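Long-range contacts in putative cell adhesion protein (Bacteroides eggerthii, PDB 4GPV), which probably serves as a FimA-like structural subunit of a cell-surface pilus and so takes part in bacterial adhesion: residues T40-A45 / Q337-P342; F53-G58 / A101-E106; N130-G135 / S154-K159; I160-K165 / T261-K266; Y280-T285 / I329-T334. All blocks are in the same frame, centred on the assembly; numbering follows the deposited sequence.

Contact 1: T40-A45 / Q337-P342; sequences TDTEDA and QWVTQP
Glu43 and Trp338 make the side-chain bond of this parallel strand pair. The indole NE1 donates to Glu43 OE1 over 2.9 Å; the acceptor lies nearly in the ring plane, whereas the donor arrives from above the carboxylate plane, 54° out of it. Carboxylate and ring stand almost perpendicular, at 88°. Glu43 gets there with CG anti to the backbone N (chi1 -178°) and a bend at chi2. Asp41 runs alongside the indole and points the same way, OD2 lying 3.9 Å from Trp338 CD1. On the sheet face carrying Thr40, Thr42, Val339 and Gln341, methyl contacts take over: Thr40 CG2 meets Val339 CG2 at 3.7 Å, and Thr42 CG2 packs 3.4 Å from Gln341 OE1. Backbone bonds step between the strands, from Asp41 N to Gln337 O (2.7 Å) to a more bent one from Ala45 N to Gln341 O (3.0 Å). Lys159 forms salt bridges to both Asp41 OD2 and Glu43 OE1, so the two acids probably share its charge, and Ser298 also binds Asp41 OD2. The Trp338 ring stacks on Phe155, placing the face that bears Asp41, Glu43 and Trp338 against strand 146-169, while strand 297-306 pairs with 329-343 and borders Trp338.

Contact 2: F53-G58 / A101-E106; sequences FLFREG and ATVKTE
Phe55 and Glu106 bring the end of strand 50-56 against the loop that leads into helix 106-111, their CA atoms 6.4 Å apart and the touching backbones running at 47° to each other without a direct hydrogen bond. The Phe55 ring, turned beside its own backbone N (chi1 -62°), lies against the first turn of the helix: Glu106 CB sits over one face, 3.9 Å from the ring centroid and 15° off its normal, in a CH-pi contact. CE1 of Phe55 also comes within 3.3 Å of Glu106 N. Val103 CG1 meets the same ring at its edge, 4.4 Å from Phe55 CZ, and reaches Phe53 CD2 at 4.3 Å. Beyond the ring the extended Glu106 side chain holds its carboxylate nearly parallel to the Phe55 ring plane. Two waters donate to Glu106 OE1, each at 2.7 Å, and link it to the carbonyl oxygens of Arg56 and Glu57, while OE2 bonds Tyr87 OH. With an alanine at Phe55 the helix start would probably lose its aromatic support, leaving a gap beneath Glu106 CB. Thr105 is the N-cap, its OG1 bonded to Asp108 N. Leu109 of helix 106-111 touches Phe53, Phe55 and Val103, so the helix covers this part of the sheet, where strand 50-56 pairs with strand 83-90.

Contact 3: N130-G135 / S154-K159; sequences NLWMSG and SFVAAK
Phe155 receives Leu131 and Met133 on the buried side of the hairpin formed by strands 133-138 and 146-169. Leu131 CD1 crosses to Phe155 CE1 at 3.6 Å. Met133, a selenomethionine, lies alongside the ring, its CG 3.8 Å from Phe155 CD1; in both residues CG is anti to the carbonyl carbon (chi1 -64° and -67°), which sends the two side chains the same way. The selenium stands obliquely to the ring, 5.0 Å from the centroid, as a Met-aromatic contact. Val156, next in the chain, packs CG2 against Trp132 CB at 3.9 Å.

Backbone bonds fix the register beneath these side chains. Ser134 and Ser154 form an antiparallel hydrogen-bonded pair, Ser134 N to Ser154 O and Ser154 N to Ser134 O both measuring 3.0 Å, and Met133 with Phe155 is the neighbouring non-hydrogen-bonded pair. Val156 N then donates to Trp132 O at 3.1 Å from well above the carbonyl plane. Farther out, the Trp132 ring meets that of Phe194, whose O binds Ser134 OG, and Thr340 touches Phe155.

Apolar packing thus occurs on both sides: around Phe155 it is apolar throughout, whereas beside the serines Val156 and Trp132 mix with hydroxyls and water, one water donating both to Ser134 OG and to Ser154 O. Where the strand breaks after Phe155, another water joins Trp132 O to Ala157 N and supplies that amide with a partner.

Contact 4: I160-K165 / T261-K266; sequences IQLIVK and TILAIK
Thr261 opens the segment with a marginal methyl contact, CG2 lying 4.5 Å from Ile160 CD1; its hydroxyl is engaged elsewhere, with Phe187 O and Asn254 ND2. Leu263 carries the centre. Its CD2 methyl sits between two residues of the facing strand, 3.9 Å from Ile160 CG2 and 3.9 Å from Leu162 CD1. The Ile160 and Leu263 side chains slide past each other in opposite directions, whereas Leu162 crosses Leu263 at a slant. CG of Leu263 is anti to its backbone N (chi1 176°), which extends the branch toward strand 160-165; Phe249 and Ile282 also border it. No hydrogen bond joins the segments: this is face-to-face packing of two sheets, their strand axes 9.2 Å apart and inclined at 36°, consistent with the beta-sandwich of the transthyretin-like FimA C-terminal domain. Ile265 follows, meeting Val164 tip to tip, with its CD1 3.8 Å from Val164 CG2. Leu162 CD2 approaches the same isoleucine at CG1, 4.3 Å away, and Phe237 touches Val164.

Contact 5: Y280-T285 / I329-T334; sequences YPILFT and IEVTVT
Ile282 and Val331 form the close-packed centre, where Ile282 CG1 lies 3.7 Å from Val331 CG1 and 3.9 Å from Val333 CG2. Ile282 CG1 projects opposite the backbone N (chi1 -167°), placing it between the two valines. At one end Tyr280, its OH bonded to Gly314 O, crosses Ile329 at about a right angle: Ile329 CD1 is 3.7 Å from Tyr280 CD1, and Ile329 CG1 lies at the ring edge, in plane. The strands belong to opposing sheets, their axes 8.4 Å apart and inclined at 36°, an apolar interface consistent with a beta-sandwich in the transthyretin-like FimA C-terminal domain. Replacing Ile282 with an alanine would probably open a gap facing Val331 and Val333. Phe284, the centre of an inverse gamma turn, brings CE1 within 3.9 Å of Val333 CG1. The packing thins at Pro281, whose CD stays 4.3 Å from Ile329 CD1, and Val331 and Val333 are themselves partly exposed, while Glu330 and Thr332, on the outer face of strand 329-334, remain exposed to solvent.

Overall arrangement
Contacts 4 and 5 pack between the same two sheets, consistent with one sandwich interior, their centres 8 Å apart; Leu263 O lies 2.8 Å from Ile282 N in a probable hydrogen bond between neighbouring strands. Strand 146-169 runs from contact 3 into contact 4, and strand 329-343 from contact 5 into contact 1, so two long strands connect this C-terminal region with the middle of the molecule. There contacts 1 and 3 touch, with centres 10 Å apart, joined by a salt-bridge cluster and an aromatic stack. Contact 2 lies farther out, about 21 Å from contact 3 and 42 Å from contact 5 between centres, on the opposite side of the chain's centre from contacts 4 and 5.

Contact 1: T40-A45 / Q337-P342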
# COMPACT_ATOMS: atom_id res chain seq x y z
N THR A 40 -11.93 -4.94 11.01
CA THR A 40 -11.72 -3.58 10.53
C THR A 40 -10.55 -2.88 11.27
O THR A 40 -10.47 -2.92 12.50
CB THR A 40 -13.06 -2.81 10.64
OG1 THR A 40 -13.92 -3.20 9.56
CG2 THR A 40 -12.90 -1.31 10.63
N ASP A 41 -9.62 -2.27 10.50
CA ASP A 41 -8.50 -1.49 11.02
C ASP A 41 -8.82 -0.02 10.68
O ASP A 41 -8.59 0.40 9.56
CB ASP A 41 -7.15 -1.95 10.41
CG ASP A 41 -5.93 -1.15 10.85
OD1 ASP A 41 -6.09 -0.22 11.68
OD2 ASP A 41 -4.81 -1.44 10.37
N THR A 42 -9.40 0.72 11.64
CA THR A 42 -9.80 2.11 11.40
C THR A 42 -8.58 2.99 11.62
O THR A 42 -8.00 3.01 12.70
CB THR A 42 -11.02 2.48 12.24
OG1 THR A 42 -12.05 1.53 11.94
CG2 THR A 42 -11.55 3.88 11.91
N GLU A 43 -8.20 3.73 10.58
CA GLU A 43 -7.02 4.59 10.57
C GLU A 43 -7.42 6.06 10.46
O GLU A 43 -7.96 6.47 9.42
CB GLU A 43 -6.16 4.18 9.36
CG GLU A 43 -4.84 4.93 9.20
CD GLU A 43 -3.59 4.17 9.63
OE1 GLU A 43 -3.67 2.95 9.88
OE2 GLU A 43 -2.52 4.81 9.65
N ASP A 44 -7.12 6.85 11.49
CA ASP A 44 -7.36 8.30 11.45
C ASP A 44 -6.33 8.86 10.50
O ASP A 44 -5.13 8.79 10.77
CB ASP A 44 -7.28 8.93 12.85
CG ASP A 44 -8.56 8.75 13.64
OD1 ASP A 44 -9.56 9.43 13.32
OD2 ASP A 44 -8.56 7.91 14.57
N ALA A 45 -6.78 9.23 9.31
CA ALA A 45 -5.89 9.67 8.26
C ALA A 45 -6.03 11.14 8.03
O ALA A 45 -7.12 11.63 7.73
CB ALA A 45 -6.16 8.91 6.97
N GLN A 337 -10.44 -4.85 6.74
CA GLN A 337 -10.69 -3.67 5.94
C GLN A 337 -9.87 -2.53 6.55
O GLN A 337 -9.91 -2.35 7.78
CB GLN A 337 -12.19 -3.31 5.95
CG GLN A 337 -13.08 -4.35 5.26
CD GLN A 337 -12.85 -4.56 3.77
OE1 GLN A 337 -13.06 -5.65 3.24
NE2 GLN A 337 -12.45 -3.52 3.03
N TRP A 338 -9.11 -1.80 5.73
CA TRP A 338 -8.34 -0.66 6.20
C TRP A 338 -9.20 0.57 5.94
O TRP A 338 -9.40 0.95 4.80
CB TRP A 338 -6.97 -0.60 5.49
CG TRP A 338 -6.00 0.38 6.08
CD1 TRP A 338 -5.92 0.79 7.38
CD2 TRP A 338 -4.84 0.92 5.42
NE1 TRP A 338 -4.87 1.66 7.54
CE2 TRP A 338 -4.17 1.74 6.36
CE3 TRP A 338 -4.37 0.87 4.10
CZ2 TRP A 338 -3.02 2.48 6.03
CZ3 TRP A 338 -3.23 1.62 3.77
CH2 TRP A 338 -2.56 2.38 4.74
N VAL A 339 -9.86 1.07 6.99
CA VAL A 339 -10.86 2.12 6.89
C VAL A 339 -10.23 3.49 7.15
O VAL A 339 -9.50 3.68 8.12
CB VAL A 339 -11.99 1.80 7.90
CG1 VAL A 339 -12.96 2.96 8.09
CG2 VAL A 339 -12.75 0.54 7.48
N THR A 340 -10.55 4.44 6.27
CA THR A 340 -10.10 5.81 6.42
C THR A 340 -11.00 6.50 7.44
O THR A 340 -12.23 6.34 7.39
CB THR A 340 -10.19 6.59 5.08
OG1 THR A 340 -11.56 6.59 4.69
CG2 THR A 340 -9.34 5.98 3.98
N GLN A 341 -10.41 7.31 8.30
CA GLN A 341 -11.19 8.18 9.18
C GLN A 341 -10.56 9.57 8.96
O GLN A 341 -9.68 9.96 9.73
CB GLN A 341 -11.17 7.67 10.64
CG GLN A 341 -12.34 8.20 11.46
CD GLN A 341 -12.76 7.23 12.55
OE1 GLN A 341 -12.00 6.91 13.47
NE2 GLN A 341 -13.99 6.74 12.47
N PRO A 342 -10.87 10.23 7.79
CA PRO A 342 -10.21 11.51 7.46
C PRO A 342 -10.37 12.58 8.53
O PRO A 342 -11.46 12.79 9.05
CB PRO A 342 -10.91 11.93 6.15
CG PRO A 342 -11.38 10.67 5.55
CD PRO A 342 -11.86 9.88 6.75

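Contact 2: F53-G58 / A101-E106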
# COMPACT_ATOMS: atom_id res chain seq x y z
N PHE A 53 -11.89 17.12 -9.12
CA PHE A 53 -12.10 17.18 -10.56
C PHE A 53 -13.58 17.03 -10.84
O PHE A 53 -14.21 16.12 -10.31
CB PHE A 53 -11.31 16.08 -11.29
CG PHE A 53 -9.84 16.02 -10.96
CD1 PHE A 53 -9.40 15.38 -9.80
CD2 PHE A 53 -8.90 16.59 -11.81
CE1 PHE A 53 -8.04 15.33 -9.48
CE2 PHE A 53 -7.53 16.55 -11.49
CZ PHE A 53 -7.11 15.93 -10.33
N LEU A 54 -14.13 17.92 -11.67
CA LEU A 54 -15.54 17.85 -12.02
C LEU A 54 -15.65 17.59 -13.51
O LEU A 54 -14.98 18.27 -14.28
CB LEU A 54 -16.29 19.14 -11.65
CG LEU A 54 -16.33 19.51 -10.17
CD1 LEU A 54 -16.94 20.93 -9.98
CD2 LEU A 54 -17.13 18.52 -9.38
N PHE A 55 -16.47 16.61 -13.91
CA PHE A 55 -16.59 16.29 -15.34
C PHE A 55 -18.00 16.34 -15.82
O PHE A 55 -18.92 15.99 -15.09
CB PHE A 55 -16.03 14.89 -15.63
CG PHE A 55 -14.56 14.78 -15.32
CD1 PHE A 55 -13.61 15.33 -16.18
CD2 PHE A 55 -14.12 14.15 -14.17
CE1 PHE A 55 -12.25 15.25 -15.88
CE2 PHE A 55 -12.75 14.07 -13.87
CZ PHE A 55 -11.83 14.62 -14.72
N ARG A 56 -18.17 16.72 -17.09
CA ARG A 56 -19.47 16.74 -17.75
C ARG A 56 -19.81 15.30 -18.23
O ARG A 56 -18.97 14.41 -18.12
CB ARG A 56 -19.47 17.76 -18.90
CG ARG A 56 -19.19 19.15 -18.37
CD ARG A 56 -19.20 20.25 -19.41
NE ARG A 56 -18.89 21.50 -18.73
CZ ARG A 56 -18.33 22.56 -19.29
NH1 ARG A 56 -18.08 22.58 -20.60
NH2 ARG A 56 -18.06 23.64 -18.56
N GLU A 57 -21.05 15.10 -18.74
CA GLU A 57 -21.54 13.80 -19.21
C GLU A 57 -20.58 13.17 -20.24
O GLU A 57 -20.33 11.96 -20.18
CB GLU A 57 -22.97 13.96 -19.79
CG GLU A 57 -23.63 12.68 -20.31
CD GLU A 57 -23.86 11.53 -19.36
OE1 GLU A 57 -24.09 11.77 -18.15
OE2 GLU A 57 -23.87 10.37 -19.84
N GLY A 58 -20.04 13.98 -21.13
CA GLY A 58 -19.13 13.51 -22.16
C GLY A 58 -17.66 13.43 -21.80
O GLY A 58 -16.82 13.29 -22.69
N ALA A 101 -1.43 17.17 -13.33
CA ALA A 101 -1.23 18.44 -14.08
C ALA A 101 -1.67 18.39 -15.55
O ALA A 101 -2.04 19.44 -16.10
CB ALA A 101 0.23 18.83 -14.01
N THR A 102 -1.60 17.20 -16.21
CA THR A 102 -1.96 17.12 -17.65
C THR A 102 -3.36 16.52 -17.88
O THR A 102 -3.73 16.25 -19.02
CB THR A 102 -0.89 16.32 -18.43
OG1 THR A 102 -0.93 14.94 -18.05
CG2 THR A 102 0.51 16.90 -18.29
N VAL A 103 -4.14 16.28 -16.80
CA VAL A 103 -5.51 15.74 -16.92
C VAL A 103 -6.40 16.77 -17.63
O VAL A 103 -6.49 17.92 -17.17
CB VAL A 103 -6.10 15.34 -15.55
CG1 VAL A 103 -7.59 15.07 -15.65
CG2 VAL A 103 -5.37 14.14 -14.97
N LYS A 104 -7.04 16.37 -18.74
CA LYS A 104 -7.92 17.25 -19.51
C LYS A 104 -9.33 16.70 -19.55
O LYS A 104 -10.28 17.45 -19.79
CB LYS A 104 -7.42 17.41 -20.96
CG LYS A 104 -5.92 17.65 -21.13
CD LYS A 104 -5.51 19.09 -20.93
CE LYS A 104 -4.07 19.29 -21.30
NZ LYS A 104 -3.48 20.42 -20.56
N THR A 105 -9.45 15.37 -19.41
CA THR A 105 -10.71 14.65 -19.49
C THR A 105 -10.83 13.58 -18.43
O THR A 105 -9.86 13.22 -17.76
CB THR A 105 -10.85 13.97 -20.87
OG1 THR A 105 -9.86 12.93 -20.95
CG2 THR A 105 -10.79 14.94 -22.06
N GLU A 106 -12.04 13.01 -18.31
CA GLU A 106 -12.31 11.94 -17.36
C GLU A 106 -11.48 10.71 -17.71
O GLU A 106 -10.91 10.09 -16.82
CB GLU A 106 -13.80 11.64 -17.37
CG GLU A 106 -14.27 10.69 -16.29
CD GLU A 106 -15.78 10.57 -16.23
OE1 GLU A 106 -16.47 11.21 -17.07
OE2 GLU A 106 -16.28 9.85 -15.34
O HOH W 1 -18.74 12.31 -16.22
O HOH W 2 -17.86 10.52 -19.30

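Contact 3: N130-G135 / S154-K159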
# COMPACT_ATOMS: atom_id res chain seq x y z
N ASN A 130 1.00 10.92 5.60
CA ASN A 130 0.57 11.29 4.24
C ASN A 130 0.27 10.05 3.46
O ASN A 130 1.18 9.44 2.87
CB ASN A 130 1.63 12.16 3.51
CG ASN A 130 1.09 12.77 2.24
OD1 ASN A 130 0.38 13.78 2.29
ND2 ASN A 130 1.29 12.11 1.09
N LEU A 131 -1.00 9.66 3.46
CA LEU A 131 -1.45 8.49 2.72
C LEU A 131 -2.38 8.92 1.59
O LEU A 131 -3.32 9.67 1.82
CB LEU A 131 -2.18 7.48 3.66
CG LEU A 131 -1.27 6.82 4.69
CD1 LEU A 131 -2.09 6.11 5.76
CD2 LEU A 131 -0.27 5.88 4.00
N TRP A 132 -2.13 8.45 0.37
CA TRP A 132 -3.00 8.81 -0.76
C TRP A 132 -4.38 8.20 -0.55
O TRP A 132 -4.47 7.05 -0.12
CB TRP A 132 -2.42 8.28 -2.09
CG TRP A 132 -1.16 8.96 -2.55
CD1 TRP A 132 -0.62 10.13 -2.08
CD2 TRP A 132 -0.31 8.54 -3.63
NE1 TRP A 132 0.53 10.42 -2.76
CE2 TRP A 132 0.73 9.47 -3.74
CE3 TRP A 132 -0.34 7.44 -4.52
CZ2 TRP A 132 1.77 9.35 -4.69
CZ3 TRP A 132 0.70 7.30 -5.45
CH2 TRP A 132 1.73 8.25 -5.53
N MSE A 133 -5.43 8.96 -0.83
CA MSE A 133 -6.83 8.53 -0.75
C MSE A 133 -7.56 9.04 -1.95
O MSE A 133 -7.18 10.06 -2.53
CB MSE A 133 -7.52 9.04 0.52
CG MSE A 133 -6.90 8.47 1.81
SE MSE A 133 -7.70 9.30 3.37
CE MSE A 133 -6.48 10.74 3.67
N SER A 134 -8.57 8.29 -2.38
CA SER A 134 -9.33 8.75 -3.53
C SER A 134 -10.77 8.29 -3.41
O SER A 134 -11.10 7.36 -2.67
CB SER A 134 -8.69 8.27 -4.83
OG SER A 134 -8.89 6.86 -4.99
N GLY A 135 -11.64 8.96 -4.13
CA GLY A 135 -13.06 8.63 -4.13
C GLY A 135 -13.77 9.37 -5.22
O GLY A 135 -13.20 10.26 -5.85
N SER A 154 -11.09 6.35 0.11
CA SER A 154 -10.49 5.07 0.48
C SER A 154 -9.00 5.14 0.25
O SER A 154 -8.57 5.85 -0.66
CB SER A 154 -11.09 3.93 -0.34
OG SER A 154 -12.46 3.73 -0.06
N PHE A 155 -8.22 4.38 1.01
CA PHE A 155 -6.76 4.37 0.78
C PHE A 155 -6.44 3.76 -0.55
O PHE A 155 -7.04 2.75 -0.93
CB PHE A 155 -6.05 3.54 1.86
CG PHE A 155 -6.11 4.14 3.24
CD1 PHE A 155 -5.53 5.39 3.50
CD2 PHE A 155 -6.74 3.46 4.28
CE1 PHE A 155 -5.59 5.94 4.79
CE2 PHE A 155 -6.77 4.01 5.57
CZ PHE A 155 -6.21 5.25 5.81
N VAL A 156 -5.43 4.31 -1.23
CA VAL A 156 -4.94 3.75 -2.49
C VAL A 156 -4.06 2.54 -2.17
O VAL A 156 -4.01 1.59 -2.95
CB VAL A 156 -4.16 4.85 -3.26
CG1 VAL A 156 -3.42 4.28 -4.48
CG2 VAL A 156 -5.11 5.97 -3.67
N ALA A 157 -3.29 2.63 -1.08
CA ALA A 157 -2.38 1.56 -0.66
C ALA A 157 -3.07 0.49 0.22
O ALA A 157 -4.22 0.63 0.64
CB ALA A 157 -1.22 2.17 0.11
N ALA A 158 -2.29 -0.56 0.53
CA ALA A 158 -2.55 -1.59 1.52
C ALA A 158 -1.49 -1.43 2.61
O ALA A 158 -0.41 -0.86 2.35
CB ALA A 158 -2.47 -2.98 0.87
N LYS A 159 -1.74 -1.98 3.78
CA LYS A 159 -0.79 -1.93 4.88
C LYS A 159 -0.48 -3.37 5.30
O LYS A 159 -1.40 -4.20 5.39
CB LYS A 159 -1.42 -1.15 6.04
CG LYS A 159 -0.51 -0.97 7.24
CD LYS A 159 -1.17 0.00 8.24
CE LYS A 159 -1.77 -0.64 9.45
NZ LYS A 159 -2.38 0.38 10.35
O HOH W 3 -2.71 5.00 0.49
O HOH W 4 -8.66 4.71 -3.44
O HOH W 5 -13.91 5.45 -1.96

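Contact 4: I160-K165 / T261-K266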
# COMPACT_ATOMS: atom_id res chain seq x y z
N ILE A 160 0.81 -3.65 5.55
CA ILE A 160 1.23 -4.99 6.00
C ILE A 160 1.95 -4.83 7.33
O ILE A 160 2.94 -4.12 7.37
CB ILE A 160 2.13 -5.69 4.94
CG1 ILE A 160 1.36 -5.88 3.60
CG2 ILE A 160 2.64 -7.07 5.48
CD1 ILE A 160 2.29 -6.26 2.43
N GLN A 161 1.48 -5.50 8.40
CA GLN A 161 2.13 -5.44 9.72
C GLN A 161 2.75 -6.78 10.03
O GLN A 161 2.15 -7.81 9.71
CB GLN A 161 1.10 -5.12 10.83
CG GLN A 161 0.71 -3.65 10.85
CD GLN A 161 -0.43 -3.40 11.81
OE1 GLN A 161 -1.59 -3.71 11.54
NE2 GLN A 161 -0.11 -2.85 12.96
N LEU A 162 3.91 -6.78 10.71
CA LEU A 162 4.58 -8.02 11.08
C LEU A 162 4.68 -8.16 12.59
O LEU A 162 5.14 -7.25 13.28
CB LEU A 162 6.00 -8.06 10.45
CG LEU A 162 6.91 -9.20 10.87
CD1 LEU A 162 6.32 -10.56 10.43
CD2 LEU A 162 8.33 -9.01 10.32
N ILE A 163 4.23 -9.33 13.10
CA ILE A 163 4.35 -9.76 14.50
C ILE A 163 5.29 -10.98 14.51
O ILE A 163 4.96 -11.99 13.87
CB ILE A 163 2.96 -10.08 15.14
CG1 ILE A 163 2.08 -8.82 15.20
CG2 ILE A 163 3.10 -10.71 16.53
CD1 ILE A 163 0.64 -9.12 15.52
N VAL A 164 6.41 -10.91 15.25
CA VAL A 164 7.36 -12.00 15.32
C VAL A 164 7.29 -12.64 16.70
O VAL A 164 7.36 -11.92 17.70
CB VAL A 164 8.79 -11.53 14.99
CG1 VAL A 164 9.80 -12.68 15.10
CG2 VAL A 164 8.83 -10.89 13.60
N LYS A 165 7.07 -13.94 16.75
CA LYS A 165 7.12 -14.73 18.00
C LYS A 165 8.31 -15.64 17.85
O LYS A 165 8.24 -16.61 17.09
CB LYS A 165 5.80 -15.48 18.25
CG LYS A 165 4.67 -14.51 18.51
CD LYS A 165 3.33 -15.17 18.59
CE LYS A 165 2.27 -14.12 18.73
NZ LYS A 165 0.96 -14.70 19.16
N THR A 261 3.91 -10.45 -3.98
CA THR A 261 4.62 -9.73 -2.93
C THR A 261 4.99 -10.77 -1.86
O THR A 261 4.25 -11.73 -1.62
CB THR A 261 3.73 -8.60 -2.40
OG1 THR A 261 3.51 -7.64 -3.45
CG2 THR A 261 4.34 -7.88 -1.19
N ILE A 262 6.15 -10.56 -1.20
CA ILE A 262 6.65 -11.48 -0.17
C ILE A 262 7.10 -10.67 1.03
O ILE A 262 7.87 -9.72 0.88
CB ILE A 262 7.84 -12.37 -0.68
CG1 ILE A 262 7.55 -13.08 -2.02
CG2 ILE A 262 8.36 -13.34 0.46
CD1 ILE A 262 8.74 -13.70 -2.69
N LEU A 263 6.65 -11.04 2.22
CA LEU A 263 7.15 -10.43 3.47
C LEU A 263 8.11 -11.43 4.09
O LEU A 263 7.78 -12.60 4.15
CB LEU A 263 6.01 -10.08 4.45
CG LEU A 263 6.47 -9.54 5.83
CD1 LEU A 263 7.09 -8.14 5.71
CD2 LEU A 263 5.30 -9.53 6.80
N ALA A 264 9.32 -10.99 4.51
CA ALA A 264 10.23 -11.94 5.12
C ALA A 264 11.09 -11.32 6.20
O ALA A 264 11.34 -10.11 6.21
CB ALA A 264 11.16 -12.53 4.06
N ILE A 265 11.58 -12.19 7.08
CA ILE A 265 12.69 -11.87 7.95
C ILE A 265 13.91 -12.33 7.18
O ILE A 265 13.95 -13.50 6.79
CB ILE A 265 12.61 -12.51 9.35
CG1 ILE A 265 11.36 -12.03 10.10
CG2 ILE A 265 13.93 -12.23 10.14
CD1 ILE A 265 10.99 -12.93 11.27
N LYS A 266 14.88 -11.44 6.93
CA LYS A 266 16.12 -11.81 6.24
C LYS A 266 17.20 -11.92 7.31
O LYS A 266 17.33 -11.01 8.13
CB LYS A 266 16.49 -10.75 5.18
CG LYS A 266 17.74 -11.11 4.39
CD LYS A 266 18.98 -10.45 4.96
CE LYS A 266 20.23 -11.20 4.55
NZ LYS A 266 21.45 -10.54 5.08

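Contact 5: Y280-T285 / I329-T334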
# COMPACT_ATOMS: atom_id res chain seq x y z
N TYR A 280 12.81 -16.14 6.42
CA TYR A 280 11.62 -16.73 7.05
C TYR A 280 10.47 -16.00 6.35
O TYR A 280 10.11 -14.89 6.76
CB TYR A 280 11.63 -16.53 8.57
CG TYR A 280 12.87 -17.07 9.23
CD1 TYR A 280 12.93 -18.40 9.67
CD2 TYR A 280 13.96 -16.25 9.49
CE1 TYR A 280 14.02 -18.88 10.38
CE2 TYR A 280 15.09 -16.74 10.16
CZ TYR A 280 15.12 -18.05 10.61
OH TYR A 280 16.22 -18.52 11.29
N PRO A 281 10.00 -16.51 5.20
CA PRO A 281 9.09 -15.72 4.37
C PRO A 281 7.61 -16.13 4.37
O PRO A 281 7.26 -17.25 4.77
CB PRO A 281 9.66 -15.96 2.98
CG PRO A 281 10.20 -17.38 3.05
CD PRO A 281 10.43 -17.73 4.48
N ILE A 282 6.79 -15.23 3.83
CA ILE A 282 5.38 -15.49 3.55
C ILE A 282 5.06 -14.90 2.19
O ILE A 282 5.27 -13.70 1.96
CB ILE A 282 4.38 -15.06 4.66
CG1 ILE A 282 2.96 -15.67 4.39
CG2 ILE A 282 4.31 -13.58 4.85
CD1 ILE A 282 2.89 -17.35 4.34
N LEU A 283 4.56 -15.75 1.27
CA LEU A 283 4.17 -15.31 -0.08
C LEU A 283 2.72 -14.91 -0.06
O LEU A 283 1.90 -15.69 0.43
CB LEU A 283 4.37 -16.45 -1.11
CG LEU A 283 5.74 -16.60 -1.74
CD1 LEU A 283 6.70 -17.12 -0.75
CD2 LEU A 283 5.67 -17.58 -2.88
N PHE A 284 2.41 -13.73 -0.61
CA PHE A 284 1.03 -13.25 -0.71
C PHE A 284 0.43 -13.81 -2.00
O PHE A 284 0.26 -13.10 -3.01
CB PHE A 284 0.94 -11.73 -0.66
CG PHE A 284 1.13 -11.24 0.76
CD1 PHE A 284 0.05 -11.21 1.64
CD2 PHE A 284 2.39 -10.87 1.22
CE1 PHE A 284 0.23 -10.77 2.96
CE2 PHE A 284 2.56 -10.42 2.54
CZ PHE A 284 1.48 -10.40 3.40
N THR A 285 0.14 -15.11 -1.94
CA THR A 285 -0.53 -15.89 -2.99
C THR A 285 -1.75 -16.57 -2.40
O THR A 285 -1.81 -16.80 -1.19
CB THR A 285 0.41 -16.99 -3.56
OG1 THR A 285 0.75 -17.91 -2.51
CG2 THR A 285 1.64 -16.44 -4.23
N ILE A 329 8.79 -22.86 10.88
CA ILE A 329 8.12 -21.59 10.56
C ILE A 329 6.61 -21.82 10.57
O ILE A 329 6.13 -22.68 9.83
CB ILE A 329 8.59 -20.98 9.19
CG1 ILE A 329 10.12 -20.90 9.09
CG2 ILE A 329 7.94 -19.61 8.96
CD1 ILE A 329 10.70 -20.64 7.66
N GLU A 330 5.88 -21.08 11.41
CA GLU A 330 4.42 -21.11 11.48
C GLU A 330 3.95 -19.70 11.16
O GLU A 330 4.41 -18.76 11.81
CB GLU A 330 3.91 -21.55 12.86
CG GLU A 330 2.39 -21.59 12.97
CD GLU A 330 1.81 -21.20 14.32
OE1 GLU A 330 2.23 -21.77 15.35
OE2 GLU A 330 0.89 -20.34 14.33
N VAL A 331 3.08 -19.55 10.15
CA VAL A 331 2.62 -18.21 9.73
C VAL A 331 1.11 -18.14 9.67
O VAL A 331 0.47 -19.05 9.13
CB VAL A 331 3.21 -17.76 8.35
CG1 VAL A 331 2.78 -16.32 8.01
CG2 VAL A 331 4.74 -17.86 8.30
N THR A 332 0.54 -17.06 10.24
CA THR A 332 -0.89 -16.77 10.12
C THR A 332 -1.00 -15.43 9.44
O THR A 332 -0.22 -14.52 9.75
CB THR A 332 -1.69 -16.81 11.43
OG1 THR A 332 -1.39 -15.66 12.21
CG2 THR A 332 -1.53 -18.13 12.20
N VAL A 333 -1.92 -15.32 8.48
CA VAL A 333 -2.14 -14.05 7.77
C VAL A 333 -3.61 -13.74 7.88
O VAL A 333 -4.44 -14.57 7.50
CB VAL A 333 -1.68 -14.00 6.29
CG1 VAL A 333 -1.91 -12.60 5.67
CG2 VAL A 333 -0.22 -14.40 6.15
N THR A 334 -3.92 -12.58 8.44
CA THR A 334 -5.31 -12.15 8.49
C THR A 334 -5.42 -10.83 7.75
O THR A 334 -4.45 -10.05 7.70
CB THR A 334 -5.88 -12.08 9.91
OG1 THR A 334 -5.17 -11.12 10.66
CG2 THR A 334 -5.94 -13.45 10.60